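Long-range contact in putative transcriptional regulator protein, LacI family (Rhizobium etli, PDB 3MIZ), which probably acts as a DNA-binding transcription factor of the LacI family, most likely a repressor that recognises a regulatory DNA region: residues 126-139 against 196-208. Numbering follows the deposited sequence.
Sequences LLERGHRRIGYIRL and DRPTAIMSGNDEM
His131 turns the edge of its ring to Thr199: ND1 and OG1 lie 2.7 Å apart in a nearly straight hydrogen bond (172°). The rotation of Thr199 that sets OG1 between its backbone N and carbonyl carbon (chi1 64°) delivers the hydroxyl there. Over one face of the same imidazole sits Ala200 CB, 3.7 Å from the ring centroid in a CH-pi contact, while NE2 is hydrogen-bonded to Ala291 O, so the ring is gripped at both nitrogens. Ile134 CD1 reaches the same methyl. Further along the side of the sheet that carries Ala200 and Ile134, Leu126 and Met202, a selenomethionine, run alongside each other, pointing opposite ways, with CD1 of the leucine 3.5 Å from CG of Met202, and the Tyr136 ring lies obliquely against Met202 CB.

At the exposed start, Arg133 extends its chain to a salt bridge with Asp196, NH2 to OD1 3.3 Å, the guanidinium and carboxylate planes 69° apart. At the far end Met208, also a selenomethionine, folds back at its selenium and places CE 3.6 Å from Ile137 CG2 and SE beside Leu139, whose CD1 meets the amide of Asn205. Asn205 OD1 in turn N-caps helix 206-217 through Met208 N.

Between these groups strands 134-138 and 200-203 pair in parallel, Met202 bonding through N to Gly135 O and through O to Ile137 N. They are neighbouring strands within the central sheet of an alpha/beta domain with the periplasmic-binding-protein-like fold of LacI-family regulators.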
# COMPACT_ATOMS: atom_id res chain seq x y z
N LEU A 126 21.15 14.33 10.96
CA LEU A 126 20.74 15.70 11.17
C LEU A 126 21.74 16.46 12.05
O LEU A 126 22.11 17.59 11.74
CB LEU A 126 19.34 15.74 11.79
CG LEU A 126 18.24 15.27 10.84
CD1 LEU A 126 16.91 15.16 11.56
CD2 LEU A 126 18.14 16.27 9.66
N LEU A 127 22.18 15.82 13.14
CA LEU A 127 23.14 16.45 14.06
C LEU A 127 24.45 16.82 13.38
O LEU A 127 25.06 17.85 13.68
CB LEU A 127 23.44 15.50 15.24
CG LEU A 127 22.23 15.14 16.11
CD1 LEU A 127 22.63 14.11 17.16
CD2 LEU A 127 21.69 16.41 16.76
N GLU A 128 24.90 15.97 12.46
CA GLU A 128 26.14 16.24 11.74
C GLU A 128 25.90 17.30 10.67
O GLU A 128 26.84 17.79 10.05
CB GLU A 128 26.68 14.96 11.11
CG GLU A 128 26.86 13.82 12.10
CD GLU A 128 27.49 12.58 11.49
OE1 GLU A 128 27.05 12.17 10.39
OE2 GLU A 128 28.42 12.02 12.10
N ARG A 129 24.63 17.64 10.46
CA ARG A 129 24.27 18.65 9.46
C ARG A 129 23.84 19.97 10.10
O ARG A 129 23.02 20.71 9.54
CB ARG A 129 23.14 18.14 8.55
CG ARG A 129 23.46 16.85 7.78
CD ARG A 129 24.67 17.00 6.90
NE ARG A 129 24.83 15.89 5.96
CZ ARG A 129 25.03 14.62 6.31
NH1 ARG A 129 25.09 14.27 7.59
NH2 ARG A 129 25.20 13.70 5.37
N GLY A 130 24.38 20.27 11.28
CA GLY A 130 24.09 21.52 11.96
C GLY A 130 22.80 21.73 12.73
O GLY A 130 22.66 22.75 13.40
N HIS A 131 21.86 20.79 12.66
CA HIS A 131 20.59 20.96 13.36
C HIS A 131 20.72 20.76 14.86
O HIS A 131 21.34 19.79 15.32
CB HIS A 131 19.55 20.01 12.76
CG HIS A 131 19.30 20.25 11.30
ND1 HIS A 131 18.56 21.32 10.84
CD2 HIS A 131 19.72 19.58 10.20
CE1 HIS A 131 18.54 21.30 9.52
NE2 HIS A 131 19.24 20.26 9.11
N ARG A 132 20.13 21.67 15.62
CA ARG A 132 20.20 21.62 17.07
C ARG A 132 18.83 21.71 17.72
O ARG A 132 18.65 21.33 18.88
CB ARG A 132 21.11 22.75 17.57
CG ARG A 132 22.52 22.72 16.97
CD ARG A 132 23.37 21.62 17.58
NE ARG A 132 24.75 21.62 17.08
CZ ARG A 132 25.16 20.95 16.01
NH1 ARG A 132 24.29 20.22 15.31
NH2 ARG A 132 26.44 20.99 15.64
N ARG A 133 17.86 22.25 16.98
CA ARG A 133 16.48 22.33 17.44
C ARG A 133 15.76 21.35 16.51
O ARG A 133 15.47 21.67 15.36
CB ARG A 133 15.90 23.73 17.22
CG ARG A 133 16.54 24.84 18.03
CD ARG A 133 15.86 26.16 17.71
NE ARG A 133 16.33 27.27 18.54
CZ ARG A 133 15.90 28.52 18.42
NH1 ARG A 133 14.99 28.83 17.50
NH2 ARG A 133 16.37 29.47 19.22
N ILE A 134 15.50 20.14 17.01
CA ILE A 134 14.86 19.10 16.21
C ILE A 134 13.47 18.71 16.68
O ILE A 134 13.22 18.61 17.88
CB ILE A 134 15.72 17.81 16.20
CG1 ILE A 134 17.18 18.15 15.90
CG2 ILE A 134 15.16 16.82 15.19
CD1 ILE A 134 17.40 18.70 14.53
N GLY A 135 12.57 18.49 15.73
CA GLY A 135 11.22 18.08 16.07
C GLY A 135 11.04 16.62 15.73
O GLY A 135 11.72 16.08 14.86
N TYR A 136 10.12 15.95 16.42
CA TYR A 136 9.85 14.55 16.16
C TYR A 136 8.35 14.32 16.37
O TYR A 136 7.83 14.55 17.46
CB TYR A 136 10.65 13.65 17.13
CG TYR A 136 10.55 12.18 16.80
CD1 TYR A 136 11.49 11.57 15.96
CD2 TYR A 136 9.48 11.41 17.26
CE1 TYR A 136 11.36 10.22 15.59
CE2 TYR A 136 9.34 10.07 16.89
CZ TYR A 136 10.27 9.49 16.05
OH TYR A 136 10.10 8.18 15.65
N ILE A 137 7.65 13.91 15.32
CA ILE A 137 6.23 13.65 15.43
C ILE A 137 6.07 12.13 15.44
O ILE A 137 6.39 11.43 14.47
CB ILE A 137 5.45 14.31 14.28
CG1 ILE A 137 5.73 15.82 14.28
CG2 ILE A 137 3.96 14.10 14.48
CD1 ILE A 137 4.93 16.59 13.24
N ARG A 138 5.63 11.64 16.60
CA ARG A 138 5.47 10.22 16.88
C ARG A 138 4.42 9.39 16.15
O ARG A 138 3.27 9.80 15.98
CB ARG A 138 5.22 10.03 18.38
CG ARG A 138 6.31 10.62 19.27
CD ARG A 138 5.86 10.65 20.72
NE ARG A 138 5.58 9.30 21.23
CZ ARG A 138 5.11 9.06 22.45
NH1 ARG A 138 4.85 10.07 23.27
NH2 ARG A 138 4.91 7.81 22.85
N LEU A 139 4.85 8.20 15.75
CA LEU A 139 3.98 7.23 15.11
C LEU A 139 3.18 6.62 16.27
O LEU A 139 3.57 6.76 17.44
CB LEU A 139 4.84 6.14 14.44
CG LEU A 139 4.15 4.96 13.75
CD1 LEU A 139 3.32 5.43 12.58
CD2 LEU A 139 5.22 3.98 13.28
N ASP A 196 10.22 29.38 18.75
CA ASP A 196 11.53 28.77 18.55
C ASP A 196 11.33 27.54 17.66
O ASP A 196 11.49 26.40 18.09
CB ASP A 196 12.15 28.35 19.89
CG ASP A 196 12.67 29.53 20.68
OD1 ASP A 196 13.37 30.38 20.08
OD2 ASP A 196 12.41 29.60 21.90
N ARG A 197 10.98 27.82 16.40
CA ARG A 197 10.72 26.81 15.38
C ARG A 197 11.87 25.84 15.11
O ARG A 197 13.01 26.26 14.91
CB ARG A 197 10.36 27.54 14.07
CG ARG A 197 9.94 26.67 12.91
CD ARG A 197 9.43 27.54 11.76
NE ARG A 197 10.50 28.31 11.12
CZ ARG A 197 10.29 29.40 10.39
NH1 ARG A 197 9.06 29.87 10.21
NH2 ARG A 197 11.32 30.04 9.82
N PRO A 198 11.60 24.52 15.14
CA PRO A 198 12.72 23.60 14.87
C PRO A 198 13.20 23.75 13.42
O PRO A 198 12.41 24.11 12.54
CB PRO A 198 12.12 22.22 15.16
CG PRO A 198 10.65 22.42 14.94
CD PRO A 198 10.40 23.78 15.54
N THR A 199 14.48 23.48 13.18
CA THR A 199 15.05 23.59 11.84
C THR A 199 14.94 22.28 11.08
O THR A 199 15.09 22.24 9.87
CB THR A 199 16.55 24.00 11.90
OG1 THR A 199 17.31 22.98 12.56
CG2 THR A 199 16.71 25.31 12.67
N ALA A 200 14.67 21.20 11.82
CA ALA A 200 14.51 19.88 11.23
C ALA A 200 13.39 19.15 11.96
O ALA A 200 13.21 19.33 13.17
CB ALA A 200 15.82 19.08 11.32
N ILE A 201 12.63 18.35 11.22
CA ILE A 201 11.54 17.58 11.83
C ILE A 201 11.65 16.15 11.34
O ILE A 201 11.76 15.89 10.13
CB ILE A 201 10.14 18.13 11.47
CG1 ILE A 201 9.91 19.48 12.13
CG2 ILE A 201 9.05 17.15 11.98
CD1 ILE A 201 8.57 20.13 11.80
N MSE A 202 11.66 15.23 12.28
CA MSE A 202 11.75 13.82 11.95
C MSE A 202 10.34 13.29 12.04
O MSE A 202 9.68 13.45 13.07
CB MSE A 202 12.65 13.08 12.93
CG MSE A 202 14.11 13.44 12.80
SE MSE A 202 15.20 12.31 13.91
CE MSE A 202 15.15 10.69 12.89
N SER A 203 9.89 12.67 10.96
CA SER A 203 8.55 12.10 10.91
C SER A 203 8.57 10.66 11.38
O SER A 203 9.46 9.88 11.02
CB SER A 203 8.02 12.17 9.47
OG SER A 203 6.71 11.66 9.38
N GLY A 204 7.57 10.30 12.19
CA GLY A 204 7.47 8.94 12.70
C GLY A 204 7.74 7.96 11.59
O GLY A 204 8.48 6.99 11.77
N ASN A 205 7.12 8.20 10.43
CA ASN A 205 7.34 7.38 9.24
C ASN A 205 7.07 8.20 7.98
O ASN A 205 6.62 9.35 8.06
CB ASN A 205 6.48 6.10 9.26
CG ASN A 205 4.99 6.37 9.12
OD1 ASN A 205 4.56 7.49 8.85
ND2 ASN A 205 4.19 5.32 9.30
N ASP A 206 7.34 7.61 6.82
CA ASP A 206 7.16 8.31 5.56
C ASP A 206 5.73 8.75 5.29
O ASP A 206 5.50 9.86 4.81
CB ASP A 206 7.65 7.45 4.39
CG ASP A 206 9.12 7.08 4.50
OD1 ASP A 206 9.88 7.86 5.10
OD2 ASP A 206 9.51 6.02 3.98
N GLU A 207 4.76 7.89 5.60
CA GLU A 207 3.37 8.22 5.37
C GLU A 207 3.02 9.56 6.02
O GLU A 207 2.43 10.43 5.39
CB GLU A 207 2.48 7.10 5.93
CG GLU A 207 1.06 7.17 5.42
CD GLU A 207 0.23 5.99 5.87
OE1 GLU A 207 0.72 4.84 5.77
OE2 GLU A 207 -0.91 6.21 6.32
N MSE A 208 3.41 9.71 7.29
CA MSE A 208 3.15 10.93 8.07
C MSE A 208 3.81 12.17 7.46
O MSE A 208 3.33 13.30 7.63
CB MSE A 208 3.66 10.74 9.51
CG MSE A 208 2.99 9.63 10.31
SE MSE A 208 3.93 9.34 12.01
CE MSE A 208 3.41 10.98 12.86